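Local coordinates for protein beta-N-acetylhexosaminidase (PDB 5FD0) that hydrolyses terminal beta-linked N-acetylhexosamine residues from glycans and glycosides, as a retaining glycosidase of family 20, at residues Asp252-Thr257 / Asp319-Thr324; Leu314-Asp319 / Ala331-Val336; Val348-Leu353 / Leu363-Gly368. One frame throughout, in Å; residues are numbered along the deposited sequence.

Contact 1: Asp252-Thr257 / Asp319-Thr324. With NAG (2-acetamido-2-deoxy-beta-D-glucopyranose), chain B.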
loop_
_atom_site.group_PDB
_atom_site.type_symbol
_atom_site.label_atom_id
_atom_site.label_comp_id
_atom_site.label_asym_id
_atom_site.label_seq_id
_atom_site.Cartn_x
_atom_site.Cartn_y
_atom_site.Cartn_z
ATOM N N ASP A 252 -5.960 -7.210 14.629
ATOM C CA ASP A 252 -4.847 -8.014 15.104
ATOM C C ASP A 252 -5.306 -8.846 16.299
ATOM O O ASP A 252 -5.932 -8.323 17.229
ATOM C CB ASP A 252 -3.683 -7.096 15.482
ATOM C CG ASP A 252 -2.339 -7.816 15.516
ATOM O OD1 ASP A 252 -2.332 -9.069 15.656
ATOM O OD2 ASP A 252 -1.298 -7.110 15.403
ATOM N N MET A 253 -5.028 -10.138 16.259
ATOM C CA MET A 253 -5.393 -11.019 17.366
ATOM C C MET A 253 -4.464 -12.218 17.426
ATOM O O MET A 253 -3.921 -12.621 16.387
ATOM C CB MET A 253 -6.844 -11.488 17.216
ATOM C CG MET A 253 -7.088 -12.241 15.925
ATOM S SD MET A 253 -8.838 -12.603 15.595
ATOM C CE MET A 253 -9.503 -10.941 15.392
ATOM N N PRO A 254 -4.272 -12.793 18.640
ATOM C CA PRO A 254 -4.825 -12.428 19.963
ATOM C C PRO A 254 -4.017 -11.411 20.728
ATOM O O PRO A 254 -4.444 -10.935 21.783
ATOM C CB PRO A 254 -4.812 -13.762 20.706
ATOM C CG PRO A 254 -3.556 -14.442 20.169
ATOM C CD PRO A 254 -3.436 -14.009 18.722
ATOM N N GLY A 255 -2.839 -11.072 20.203
ATOM C CA GLY A 255 -2.052 -9.987 20.745
ATOM C C GLY A 255 -2.451 -8.646 20.148
ATOM O O GLY A 255 -3.296 -8.554 19.259
ATOM N N HIS A 256 -1.811 -7.591 20.661
ATOM C CA HIS A 256 -2.078 -6.225 20.216
ATOM C C HIS A 256 -3.559 -5.903 20.369
ATOM O O HIS A 256 -4.178 -5.303 19.493
ATOM C CB HIS A 256 -1.597 -6.020 18.770
ATOM C CG HIS A 256 -0.101 -5.886 18.654
ATOM N ND1 HIS A 256 0.572 -4.718 18.926
ATOM C CD2 HIS A 256 0.854 -6.790 18.333
ATOM C CE1 HIS A 256 1.869 -4.896 18.765
ATOM N NE2 HIS A 256 2.069 -6.144 18.392
ATOM N N THR A 257 -4.142 -6.307 21.500
ATOM C CA THR A 257 -5.595 -6.234 21.684
ATOM C C THR A 257 -6.004 -5.348 22.858
ATOM O O THR A 257 -7.168 -5.389 23.271
ATOM C CB THR A 257 -6.186 -7.640 21.864
ATOM O OG1 THR A 257 -5.308 -8.434 22.688
ATOM C CG2 THR A 257 -6.411 -8.356 20.512
ATOM N N ASP A 319 0.853 -11.280 15.256
ATOM C CA ASP A 319 2.197 -10.922 15.672
ATOM C C ASP A 319 2.265 -10.632 17.176
ATOM O O ASP A 319 1.310 -10.146 17.799
ATOM C CB ASP A 319 2.686 -9.684 14.917
ATOM C CG ASP A 319 1.821 -8.483 15.191
ATOM O OD1 ASP A 319 0.587 -8.615 14.968
ATOM O OD2 ASP A 319 2.350 -7.450 15.681
ATOM N N GLU A 320 3.419 -10.950 17.755
ATOM C CA GLU A 320 3.791 -10.483 19.082
ATOM C C GLU A 320 2.717 -10.786 20.120
ATOM O O GLU A 320 2.431 -9.983 21.013
ATOM C CB GLU A 320 4.129 -8.992 19.035
ATOM C CG GLU A 320 5.391 -8.709 18.195
ATOM C CD GLU A 320 5.649 -7.227 17.934
ATOM O OE1 GLU A 320 4.680 -6.426 17.940
ATOM O OE2 GLU A 320 6.834 -6.856 17.728
ATOM N N ALA A 321 2.138 -11.981 20.028
ATOM C CA ALA A 321 1.242 -12.471 21.061
ATOM C C ALA A 321 2.070 -13.067 22.205
ATOM O O ALA A 321 1.934 -14.229 22.593
ATOM C CB ALA A 321 0.265 -13.491 20.484
ATOM N N HIS A 322 2.926 -12.217 22.765
ATOM C CA HIS A 322 3.921 -12.664 23.733
ATOM C C HIS A 322 3.349 -12.874 25.131
ATOM O O HIS A 322 4.061 -13.376 25.998
ATOM C CB HIS A 322 5.068 -11.674 23.753
ATOM C CG HIS A 322 5.828 -11.636 22.460
ATOM N ND1 HIS A 322 6.019 -12.761 21.685
ATOM C CD2 HIS A 322 6.427 -10.617 21.798
ATOM C CE1 HIS A 322 6.712 -12.438 20.608
ATOM N NE2 HIS A 322 6.969 -11.145 20.650
ATOM N N SER A 323 2.087 -12.523 25.374
ATOM C CA SER A 323 1.419 -12.886 26.619
ATOM C C SER A 323 0.470 -14.040 26.399
ATOM O O SER A 323 -0.384 -14.304 27.245
ATOM C CB SER A 323 0.678 -11.694 27.222
ATOM O OG SER A 323 1.613 -10.676 27.597
ATOM N N THR A 324 0.627 -14.721 25.271
ATOM C CA THR A 324 -0.175 -15.870 24.886
ATOM C C THR A 324 0.773 -17.044 24.782
ATOM O O THR A 324 1.590 -17.083 23.847
ATOM C CB THR A 324 -0.862 -15.637 23.539
ATOM O OG1 THR A 324 -1.477 -14.339 23.532
ATOM C CG2 THR A 324 -1.907 -16.712 23.291
HETATM C C1 NAG B . 6.816 -4.456 15.255
HETATM C C2 NAG B . 5.308 -4.575 15.543
HETATM C C3 NAG B . 4.486 -3.356 15.222
HETATM C C4 NAG B . 5.170 -2.080 15.565
HETATM C C5 NAG B . 6.443 -2.114 14.740
HETATM C C6 NAG B . 7.223 -0.839 14.712
HETATM C C7 NAG B . 4.864 -5.876 13.497
HETATM C C8 NAG B . 4.196 -7.076 12.871
HETATM N N2 NAG B . 4.733 -5.715 14.828
HETATM O O1 NAG B . 7.490 -5.138 16.234
HETATM O O3 NAG B . 3.249 -3.406 15.981
HETATM O O4 NAG B . 4.336 -0.980 15.215
HETATM O O5 NAG B . 7.313 -3.124 15.314
HETATM O O6 NAG B . 8.280 -0.937 13.785
HETATM O O7 NAG B . 5.480 -5.118 12.818
HETATM O O HOH W 1 -1.398 -10.873 17.684
HETATM O O HOH W 2 0.387 -8.462 22.525
#

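Contact 2: Leu314-Asp319 / Ala331-Val336. With NAG (2-acetamido-2-deoxy-beta-D-glucopyranose), chain B.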
loop_
_atom_site.group_PDB
_atom_site.type_symbol
_atom_site.label_atom_id
_atom_site.label_comp_id
_atom_site.label_asym_id
_atom_site.label_seq_id
_atom_site.Cartn_x
_atom_site.Cartn_y
_atom_site.Cartn_z
ATOM N N LEU A 314 -8.964 -10.889 4.521
ATOM C CA LEU A 314 -9.118 -10.357 5.860
ATOM C C LEU A 314 -7.892 -10.771 6.664
ATOM O O LEU A 314 -7.547 -11.959 6.729
ATOM C CB LEU A 314 -10.409 -10.874 6.472
ATOM C CG LEU A 314 -11.064 -10.081 7.567
ATOM C CD1 LEU A 314 -12.570 -10.371 7.528
ATOM C CD2 LEU A 314 -10.436 -10.533 8.878
ATOM N N HIS A 315 -7.245 -9.787 7.258
ATOM C CA HIS A 315 -5.985 -9.958 7.983
ATOM C C HIS A 315 -6.278 -10.071 9.483
ATOM O O HIS A 315 -6.865 -9.152 10.081
ATOM C CB HIS A 315 -5.106 -8.749 7.668
ATOM C CG HIS A 315 -3.633 -8.956 7.822
ATOM N ND1 HIS A 315 -3.051 -9.431 8.982
ATOM C CD2 HIS A 315 -2.610 -8.621 6.997
ATOM C CE1 HIS A 315 -1.733 -9.407 8.850
ATOM N NE2 HIS A 315 -1.442 -8.921 7.654
ATOM N N ILE A 316 -5.897 -11.195 10.089
ATOM C CA ILE A 316 -6.115 -11.397 11.512
ATOM C C ILE A 316 -4.848 -11.182 12.324
ATOM O O ILE A 316 -4.845 -11.445 13.531
ATOM C CB ILE A 316 -6.711 -12.779 11.817
ATOM C CG1 ILE A 316 -5.752 -13.884 11.375
ATOM C CG2 ILE A 316 -8.078 -12.884 11.155
ATOM C CD1 ILE A 316 -6.261 -15.273 11.676
ATOM N N GLY A 317 -3.783 -10.685 11.705
ATOM C CA GLY A 317 -2.596 -10.323 12.466
ATOM C C GLY A 317 -1.899 -11.567 12.998
ATOM O O GLY A 317 -1.543 -12.446 12.213
ATOM N N GLY A 318 -1.717 -11.655 14.309
ATOM C CA GLY A 318 -1.040 -12.779 14.947
ATOM C C GLY A 318 0.369 -12.508 15.410
ATOM O O GLY A 318 1.038 -13.442 15.894
ATOM N N ASP A 319 0.853 -11.280 15.256
ATOM C CA ASP A 319 2.197 -10.922 15.672
ATOM C C ASP A 319 2.265 -10.632 17.176
ATOM O O ASP A 319 1.310 -10.146 17.799
ATOM C CB ASP A 319 2.686 -9.684 14.917
ATOM C CG ASP A 319 1.821 -8.483 15.191
ATOM O OD1 ASP A 319 0.587 -8.615 14.968
ATOM O OD2 ASP A 319 2.350 -7.450 15.681
ATOM N N ALA A 331 -3.850 -22.983 19.556
ATOM C CA ALA A 331 -5.260 -23.341 19.717
ATOM C C ALA A 331 -6.166 -22.190 19.309
ATOM O O ALA A 331 -7.192 -22.394 18.649
ATOM C CB ALA A 331 -5.541 -23.746 21.162
ATOM N N PHE A 332 -5.814 -20.974 19.712
ATOM C CA PHE A 332 -6.571 -19.816 19.261
ATOM C C PHE A 332 -6.645 -19.766 17.735
ATOM O O PHE A 332 -7.728 -19.599 17.161
ATOM C CB PHE A 332 -5.938 -18.545 19.816
ATOM C CG PHE A 332 -6.672 -17.281 19.427
ATOM C CD1 PHE A 332 -7.725 -16.812 20.195
ATOM C CD2 PHE A 332 -6.302 -16.570 18.302
ATOM C CE1 PHE A 332 -8.394 -15.653 19.849
ATOM C CE2 PHE A 332 -6.979 -15.398 17.946
ATOM C CZ PHE A 332 -8.015 -14.947 18.727
ATOM N N MET A 333 -5.500 -19.889 17.055
ATOM C CA MET A 333 -5.517 -19.752 15.602
ATOM C C MET A 333 -6.257 -20.902 14.923
ATOM O O MET A 333 -6.853 -20.708 13.857
ATOM C CB MET A 333 -4.094 -19.651 15.067
ATOM C CG MET A 333 -3.428 -18.301 15.325
ATOM S SD MET A 333 -4.455 -16.891 14.790
ATOM C CE MET A 333 -3.255 -15.553 14.804
ATOM N N LYS A 334 -6.201 -22.108 15.495
ATOM C CA LYS A 334 -6.972 -23.216 14.945
ATOM C C LYS A 334 -8.461 -22.895 14.977
ATOM O O LYS A 334 -9.213 -23.246 14.060
ATOM C CB LYS A 334 -6.669 -24.491 15.735
ATOM C CG LYS A 334 -7.490 -25.712 15.339
ATOM C CD LYS A 334 -6.890 -26.428 14.135
ATOM C CE LYS A 334 -7.811 -27.567 13.650
ATOM N NZ LYS A 334 -7.102 -28.500 12.709
ATOM N N ARG A 335 -8.898 -22.209 16.029
ATOM C CA ARG A 335 -10.308 -21.895 16.191
ATOM C C ARG A 335 -10.735 -20.694 15.348
ATOM O O ARG A 335 -11.840 -20.707 14.788
ATOM C CB ARG A 335 -10.617 -21.650 17.673
ATOM C CG ARG A 335 -10.381 -22.888 18.577
ATOM C CD ARG A 335 -10.381 -22.563 20.089
ATOM N NE ARG A 335 -10.014 -23.720 20.922
ATOM C CZ ARG A 335 -9.413 -23.639 22.111
ATOM N NH1 ARG A 335 -9.105 -22.453 22.635
ATOM N NH2 ARG A 335 -9.104 -24.748 22.783
ATOM N N VAL A 336 -9.915 -19.639 15.239
ATOM C CA VAL A 336 -10.447 -18.428 14.612
ATOM C C VAL A 336 -10.229 -18.394 13.103
ATOM O O VAL A 336 -11.027 -17.784 12.387
ATOM C CB VAL A 336 -9.916 -17.135 15.265
ATOM C CG1 VAL A 336 -10.131 -17.187 16.755
ATOM C CG2 VAL A 336 -8.505 -16.891 14.933
HETATM C C1 NAG B . 6.816 -4.456 15.255
HETATM C C2 NAG B . 5.308 -4.575 15.543
HETATM C C3 NAG B . 4.486 -3.356 15.222
HETATM C C4 NAG B . 5.170 -2.080 15.565
HETATM C C5 NAG B . 6.443 -2.114 14.740
HETATM C C6 NAG B . 7.223 -0.839 14.712
HETATM C C7 NAG B . 4.864 -5.876 13.497
HETATM C C8 NAG B . 4.196 -7.076 12.871
HETATM N N2 NAG B . 4.733 -5.715 14.828
HETATM O O1 NAG B . 7.490 -5.138 16.234
HETATM O O3 NAG B . 3.249 -3.406 15.981
HETATM O O4 NAG B . 4.336 -0.980 15.215
HETATM O O5 NAG B . 7.313 -3.124 15.314
HETATM O O6 NAG B . 8.280 -0.937 13.785
HETATM O O7 NAG B . 5.480 -5.118 12.818
#

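Contact 3: Val348-Leu353 / Leu363-Gly368. With NAG (2-acetamido-2-deoxy-beta-D-glucopyranose), chain B.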
loop_
_atom_site.group_PDB
_atom_site.type_symbol
_atom_site.label_atom_id
_atom_site.label_comp_id
_atom_site.label_asym_id
_atom_site.label_seq_id
_atom_site.Cartn_x
_atom_site.Cartn_y
_atom_site.Cartn_z
ATOM N N VAL A 348 -5.341 -13.735 6.024
ATOM C CA VAL A 348 -3.967 -13.272 5.977
ATOM C C VAL A 348 -3.541 -13.096 7.428
ATOM O O VAL A 348 -4.338 -12.661 8.263
ATOM C CB VAL A 348 -3.793 -11.951 5.197
ATOM C CG1 VAL A 348 -2.322 -11.581 5.100
ATOM C CG2 VAL A 348 -4.430 -12.050 3.783
ATOM N N GLY A 349 -2.299 -13.458 7.737
ATOM C CA GLY A 349 -1.749 -13.180 9.056
ATOM C C GLY A 349 -0.275 -12.862 8.949
ATOM O O GLY A 349 0.361 -13.132 7.933
ATOM N N TRP A 350 0.260 -12.265 10.007
ATOM C CA TRP A 350 1.710 -12.146 10.081
ATOM C C TRP A 350 2.329 -13.556 10.163
ATOM O O TRP A 350 1.647 -14.540 10.456
ATOM C CB TRP A 350 2.101 -11.270 11.268
ATOM C CG TRP A 350 1.517 -9.838 11.194
ATOM C CD1 TRP A 350 0.463 -9.356 11.899
ATOM C CD2 TRP A 350 1.974 -8.760 10.378
ATOM N NE1 TRP A 350 0.226 -8.043 11.575
ATOM C CE2 TRP A 350 1.141 -7.648 10.646
ATOM C CE3 TRP A 350 3.026 -8.609 9.464
ATOM C CZ2 TRP A 350 1.322 -6.410 10.026
ATOM C CZ3 TRP A 350 3.215 -7.378 8.861
ATOM C CH2 TRP A 350 2.360 -6.293 9.145
ATOM N N HIS A 351 3.623 -13.657 9.853
ATOM C CA HIS A 351 4.215 -14.987 9.611
ATOM C C HIS A 351 4.310 -15.846 10.875
ATOM O O HIS A 351 4.579 -17.052 10.766
ATOM C CB HIS A 351 5.592 -14.858 8.924
ATOM C CG HIS A 351 6.694 -14.375 9.821
ATOM N ND1 HIS A 351 7.108 -13.061 9.852
ATOM C CD2 HIS A 351 7.474 -15.036 10.712
ATOM C CE1 HIS A 351 8.100 -12.932 10.716
ATOM N NE2 HIS A 351 8.330 -14.114 11.264
ATOM N N GLN A 352 4.022 -15.287 12.052
ATOM C CA GLN A 352 3.807 -16.117 13.233
ATOM C C GLN A 352 2.714 -17.156 12.987
ATOM O O GLN A 352 2.731 -18.229 13.592
ATOM C CB GLN A 352 3.450 -15.260 14.451
ATOM C CG GLN A 352 4.595 -14.478 15.040
ATOM C CD GLN A 352 5.125 -13.428 14.092
ATOM O OE1 GLN A 352 4.366 -12.721 13.425
ATOM N NE2 GLN A 352 6.435 -13.349 13.996
ATOM N N LEU A 353 1.775 -16.872 12.083
ATOM C CA LEU A 353 0.725 -17.838 11.767
ATOM C C LEU A 353 1.304 -19.124 11.180
ATOM O O LEU A 353 0.684 -20.192 11.294
ATOM C CB LEU A 353 -0.279 -17.212 10.804
ATOM C CG LEU A 353 -1.502 -18.015 10.410
ATOM C CD1 LEU A 353 -2.310 -18.399 11.623
ATOM C CD2 LEU A 353 -2.373 -17.229 9.461
ATOM N N LEU A 363 -2.566 -16.639 3.322
ATOM C CA LEU A 363 -1.280 -16.001 3.081
ATOM C C LEU A 363 -0.659 -15.588 4.410
ATOM O O LEU A 363 -1.369 -15.251 5.358
ATOM C CB LEU A 363 -1.422 -14.759 2.196
ATOM C CG LEU A 363 -1.898 -14.919 0.753
ATOM C CD1 LEU A 363 -3.327 -15.220 0.714
ATOM C CD2 LEU A 363 -1.678 -13.634 -0.022
ATOM N N VAL A 364 0.671 -15.563 4.470
ATOM C CA VAL A 364 1.324 -14.978 5.627
ATOM C C VAL A 364 2.276 -13.890 5.174
ATOM O O VAL A 364 2.879 -13.938 4.095
ATOM C CB VAL A 364 2.069 -16.024 6.490
ATOM C CG1 VAL A 364 1.081 -17.002 7.069
ATOM C CG2 VAL A 364 3.124 -16.715 5.670
ATOM N N GLN A 365 2.397 -12.897 6.029
ATOM C CA GLN A 365 3.180 -11.702 5.768
ATOM C C GLN A 365 4.452 -11.787 6.607
ATOM O O GLN A 365 4.403 -11.695 7.846
ATOM C CB GLN A 365 2.363 -10.451 6.094
ATOM C CG GLN A 365 3.112 -9.177 5.808
ATOM C CD GLN A 365 2.232 -7.938 5.874
ATOM O OE1 GLN A 365 1.015 -8.000 6.120
ATOM N NE2 GLN A 365 2.855 -6.803 5.666
ATOM N N TYR A 366 5.574 -11.953 5.926
ATOM C CA TYR A 366 6.875 -12.153 6.552
ATOM C C TYR A 366 7.502 -10.796 6.842
ATOM O O TYR A 366 7.807 -10.031 5.918
ATOM C CB TYR A 366 7.802 -12.969 5.650
ATOM C CG TYR A 366 9.159 -13.176 6.266
ATOM C CD1 TYR A 366 9.346 -14.127 7.273
ATOM C CD2 TYR A 366 10.256 -12.428 5.863
ATOM C CE1 TYR A 366 10.585 -14.309 7.856
ATOM C CE2 TYR A 366 11.501 -12.618 6.450
ATOM C CZ TYR A 366 11.646 -13.567 7.443
ATOM O OH TYR A 366 12.879 -13.760 8.020
ATOM N N TRP A 367 7.683 -10.502 8.125
ATOM C CA TRP A 367 8.310 -9.272 8.574
ATOM C C TRP A 367 9.652 -9.512 9.268
ATOM O O TRP A 367 10.129 -8.648 10.018
ATOM C CB TRP A 367 7.335 -8.514 9.470
ATOM C CG TRP A 367 6.883 -9.205 10.707
ATOM C CD1 TRP A 367 5.977 -10.244 10.810
ATOM C CD2 TRP A 367 7.236 -8.851 12.055
ATOM N NE1 TRP A 367 5.779 -10.561 12.141
ATOM C CE2 TRP A 367 6.530 -9.718 12.919
ATOM C CE3 TRP A 367 8.073 -7.883 12.613
ATOM C CZ2 TRP A 367 6.678 -9.664 14.311
ATOM C CZ3 TRP A 367 8.198 -7.825 13.992
ATOM C CH2 TRP A 367 7.508 -8.707 14.819
ATOM N N GLY A 368 10.300 -10.641 8.996
ATOM C CA GLY A 368 11.605 -10.905 9.556
ATOM C C GLY A 368 12.692 -10.062 8.931
ATOM O O GLY A 368 12.460 -9.135 8.152
HETATM C C1 NAG B . 6.816 -4.456 15.255
HETATM C C2 NAG B . 5.308 -4.575 15.543
HETATM C C3 NAG B . 4.486 -3.356 15.222
HETATM C C4 NAG B . 5.170 -2.080 15.565
HETATM C C5 NAG B . 6.443 -2.114 14.740
HETATM C C6 NAG B . 7.223 -0.839 14.712
HETATM C C7 NAG B . 4.864 -5.876 13.497
HETATM C C8 NAG B . 4.196 -7.076 12.871
HETATM N N2 NAG B . 4.733 -5.715 14.828
HETATM O O1 NAG B . 7.490 -5.138 16.234
HETATM O O3 NAG B . 3.249 -3.406 15.981
HETATM O O4 NAG B . 4.336 -0.980 15.215
HETATM O O5 NAG B . 7.313 -3.124 15.314
HETATM O O6 NAG B . 8.280 -0.937 13.785
HETATM O O7 NAG B . 5.480 -5.118 12.818
#

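Contact 1: Asp252-Thr257 / Asp319-Thr324
Gly255 and Ala321 bring the two loops closest, with their CA atoms 4.1 Å apart. A cis peptide before Pro254 bends the first loop, and an inverse gamma turn centred on Ala321 leads the second into a type I turn ending at Thr324. No direct backbone bond joins them; one water accepts from His256 N and donates to Glu320 O, and another donates to Asp252 OD1 and Asp319 O.

The side chains meet mainly through a histidine and three acids. His256 NE2 donates to the anti lone pair of Glu320 OE1 at 2.7 Å, the oxygen lying almost in the ring plane, while His256 ND1 is held by Asp197. Asp252 OD2 and Asp319 OD1 sit only 2.5 Å apart in nearly coplanar carboxylates, and Asp252 OD1 also takes Gly318 N. Chi1 of 61° sets the Asp319 carboxylate between Asp252 and the sugar; its rotation about CB-CG leaves OD2 accepting from NAG N2 at 3.1 Å. The extended Glu320 chain brings OE2 to NAG O1, a doubtfully short 2.4 Å. Farther out, Pro254 CG packs on Ala321 CB. An adjacent Asp-Glu pair at the acetamido and anomeric groups is consistent with the substrate-assisted active site of family 20 hexosaminidases.

Contact 2: Leu314-Asp319 / Ala331-Val336
Ile316 and Met333 carry the apolar part of this contact, reaching toward each other tip to tip. Ile316 CD1 stops 3.9 Å from Met333 SD, and the same methyl lies 4.3 Å from Val336 CG2, one helical turn further on. Ile316 holds CG1 between its backbone N and carbonyl carbon (chi1 62°) and then runs straight to CD1, which carries the methyl out to the helix. Met333 bends at chi2 (-51°) and straightens again, swinging its CE across to the backbone of the loop, where it rests 3.6 Å from Gly318 CA. The absence of a side chain at Gly318 leaves that approach open, and the positive phi of both Gly317 and Gly318 favours glycine in its own right. Within the helix, Val336 CG1 lies over one face of the Phe332 ring, toward its rim.

No hydrogen bond links the two segments; the polar contacts hold each one in shape. Gly317 N donates to His315 ND1 at 3.1 Å, nearly in the plane of the imidazole, and His315 NE2 bonds to Gln365, so both ring nitrogens are engaged and the ring's rotation is fixed. On the helix, Val336 N bonds to Phe332 O at 2.9 Å.

The contact lays Ile316 to Gly318, which follow His315, against helix 326-342 in the beta-alpha-beta unit that continues into strand 346-350. Ile316 also touches Val347 of that next strand, Val336 meets Tyr295 of helix 292-307, and His315 stacks on His192 of strand 190-194.

Contact 3: Val348-Leu353 / Leu363-Gly368
Gly349 O is gripped twice by the neighbouring strand: Gln365 N donates to it at 2.8 Å in the carbonyl plane, and Val364 CA makes a CA-H...O contact at 3.1 Å. Gly349 N in turn donates to Leu363 O, giving parallel pairing of Val348 with Leu363 and Trp350 with Gln365. Beyond the strands, Trp367 N bonds to His351 ND1 at 3.1 Å. The indole NE1 of Trp367 reaches Gln352 OE1 at 2.9 Å, almost straight (167°), on a lone pair in the amide plane; this bond fixes the turn of the indole.

Trp350 points its six-membered edge at the five-membered ring of Trp367 in a T-shaped pair, planes at 75°. The NAG acetamide methyl C8 lies over the centre of both indoles, 3.5 Å from Trp367 CE2 and 3.7 Å from Trp350 CD2, held in an aromatic corner. On the opposite face of Trp350 lies Gln365 OE1, itself bonded to His315, while Trp350 NE1 is held by Glu250. His351 CE1 backs the other face of Trp367.

Strand 346-350 lies between strands 313-315 and 363-366 in the barrel sheet, Leu363 and Val364 pack against strand 389-392, and helix 374-385 supplies Glu376 to His351 NE2.

Overall arrangement
From the N terminus, the loop after strand 246-250 is met first, and contact 1 brings it to the loop after strand 313-315, closing a 61-residue excursion that includes helix 292-307. Contact 2 opens within that excursion and closes after it, on helix 326-342, so the two contacts cross and share Asp319. Contact 3 follows in series, closing nine residues that hold no helix and pairing the next two strands. Contacts 2 and 3 are sewn together by Ile316 N to Val348 O and Gly317 O to Trp350 N, probable hydrogen bonds. Together they tie the loops after strands 246-250 and 313-315, helix 326-342 and the strand pair 346-350 and 363-366 into one side of the barrel, beside NAG.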